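Local coordinates for carbon dioxide concentrating mechanism protein CcmK (Synechococcus elongatus, PDB 4OX6), which probably forms hexameric tiles of the carboxysome shell, the protein coat of the bacterial microcompartment in which carbon dioxide is concentrated, at residues N60-V65 with I106-E111. Numbering follows the deposited sequence.
Sequences NIRGDV and IGFGPE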
# COMPACT_ATOMS: atom_id res chain seq x y z
N ASN A 60 -7.42 -17.22 6.37
CA ASN A 60 -7.87 -17.55 7.73
C ASN A 60 -8.97 -18.57 7.66
O ASN A 60 -9.96 -18.43 6.89
CB ASN A 60 -8.39 -16.27 8.37
CG ASN A 60 -7.30 -15.21 8.43
OD1 ASN A 60 -6.23 -15.47 8.97
ND2 ASN A 60 -7.58 -14.05 7.87
N ILE A 61 -8.79 -19.68 8.38
CA ILE A 61 -9.75 -20.77 8.45
C ILE A 61 -10.19 -20.99 9.89
O ILE A 61 -9.44 -20.73 10.87
CB ILE A 61 -9.18 -22.04 7.83
CG1 ILE A 61 -8.01 -22.63 8.62
CG2 ILE A 61 -8.82 -21.84 6.36
CD1 ILE A 61 -7.66 -24.06 8.19
N ARG A 62 -11.37 -21.56 10.04
CA ARG A 62 -11.92 -21.89 11.35
C ARG A 62 -12.43 -23.32 11.37
O ARG A 62 -12.99 -23.79 10.39
CB ARG A 62 -13.08 -20.99 11.74
CG ARG A 62 -12.80 -19.50 11.72
CD ARG A 62 -11.72 -19.02 12.72
NE ARG A 62 -12.06 -19.20 14.12
CZ ARG A 62 -12.83 -18.40 14.83
NH1 ARG A 62 -13.27 -17.28 14.35
NH2 ARG A 62 -13.07 -18.68 16.10
N GLY A 63 -12.27 -24.00 12.50
CA GLY A 63 -12.82 -25.33 12.68
C GLY A 63 -12.34 -25.89 14.00
O GLY A 63 -11.64 -25.17 14.74
N ASP A 64 -12.74 -27.11 14.32
CA ASP A 64 -12.16 -27.76 15.48
C ASP A 64 -10.66 -27.86 15.30
O ASP A 64 -10.16 -28.03 14.17
CB ASP A 64 -12.73 -29.14 15.68
CG ASP A 64 -14.15 -29.12 16.11
OD1 ASP A 64 -14.68 -28.04 16.46
OD2 ASP A 64 -14.72 -30.25 16.10
N VAL A 65 -9.86 -27.80 16.39
CA VAL A 65 -8.43 -27.72 16.21
C VAL A 65 -7.86 -28.93 15.42
O VAL A 65 -6.91 -28.75 14.63
CB VAL A 65 -7.65 -27.48 17.53
CG1 VAL A 65 -7.64 -28.64 18.38
CG2 VAL A 65 -6.22 -26.99 17.21
N ILE A 106 -11.50 -12.30 11.43
CA ILE A 106 -11.34 -13.74 11.44
C ILE A 106 -12.63 -14.45 11.85
O ILE A 106 -12.63 -15.67 12.02
CB ILE A 106 -10.18 -14.25 12.37
CG1 ILE A 106 -10.43 -13.83 13.82
CG2 ILE A 106 -8.89 -13.72 11.82
CD1 ILE A 106 -9.58 -14.54 14.84
N GLY A 107 -13.73 -13.70 11.97
CA GLY A 107 -15.03 -14.27 12.28
C GLY A 107 -15.74 -14.85 11.08
O GLY A 107 -15.33 -14.66 9.96
N PHE A 108 -16.87 -15.51 11.34
CA PHE A 108 -17.74 -16.06 10.32
C PHE A 108 -18.69 -14.99 9.75
O PHE A 108 -19.57 -14.51 10.48
CB PHE A 108 -18.58 -17.21 10.90
CG PHE A 108 -17.80 -18.42 11.27
CD1 PHE A 108 -17.59 -19.43 10.39
CD2 PHE A 108 -17.33 -18.57 12.56
CE1 PHE A 108 -16.91 -20.58 10.76
CE2 PHE A 108 -16.64 -19.69 12.92
CZ PHE A 108 -16.43 -20.70 11.99
N GLY A 109 -18.55 -14.64 8.49
CA GLY A 109 -19.43 -13.66 7.86
C GLY A 109 -20.62 -14.34 7.17
O GLY A 109 -20.65 -15.55 7.00
N PRO A 110 -21.61 -13.52 6.80
CA PRO A 110 -22.83 -14.12 6.25
C PRO A 110 -22.59 -14.81 4.88
O PRO A 110 -23.39 -15.71 4.60
CB PRO A 110 -23.81 -12.95 6.12
CG PRO A 110 -22.96 -11.73 6.13
CD PRO A 110 -21.74 -12.06 7.00
N GLU A 111 -21.52 -14.48 4.16
CA GLU A 111 -21.30 -15.11 2.87
C GLU A 111 -20.76 -16.54 2.99
O GLU A 111 -20.80 -17.30 2.00
CB GLU A 111 -20.38 -14.27 1.96
CG GLU A 111 -20.44 -14.73 0.47
CD GLU A 111 -19.86 -13.71 -0.51
OE1 GLU A 111 -19.36 -14.14 -1.58
OE2 GLU A 111 -19.94 -12.48 -0.25
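Arg62 reaches from strand 56-63 to the chain segment that follows helix 98-103, where its NH1 donates a hydrogen bond to Ile106 O and its aliphatic stem meets the Phe108 ring. The strand is an inner one of the four-stranded antiparallel sheet of the BMC fold, and the contact packs Ile106 to Phe108 against one face of that sheet. Arg62 is folded rather than extended: CG lies anti to the carbonyl carbon (chi1 -55°), and further bends at chi2 and chi3 curl the chain back so that the guanidinium presents an edge to the loop. Ile106 O sits close to the guanidinium plane, 2.9 Å from Arg62 NH1, and the N-H...O angle is 154°; the donor approaches from above the carbonyl plane. The same NH1 forms a salt bridge with Glu101, while NE and NH2 donate hydrogen bonds to Ala19 O and Gln18 O, so all three nitrogens are engaged and the rotation of the buried group is fixed. Phe108 CE2 lies loosely over one guanidinium face, the two planes 33° apart. Phe108 CZ presses obliquely on the stem, 3.4 Å from Arg62 CB and 3.8 Å from Arg62 CG, and the ring also makes a cation-pi contact with Arg116. Two residues back along the strand, Asn60 points its side chain the same way, its amide hydrogen-bonded to Ser22 and Ser48, and the residue packs on Phe28 of a neighbouring subunit. Ile106 crosses this side chain at about a right angle, with the CG2 methyl 4.0 Å from Asn60 CG and 4.2 Å from Asn60 ND2.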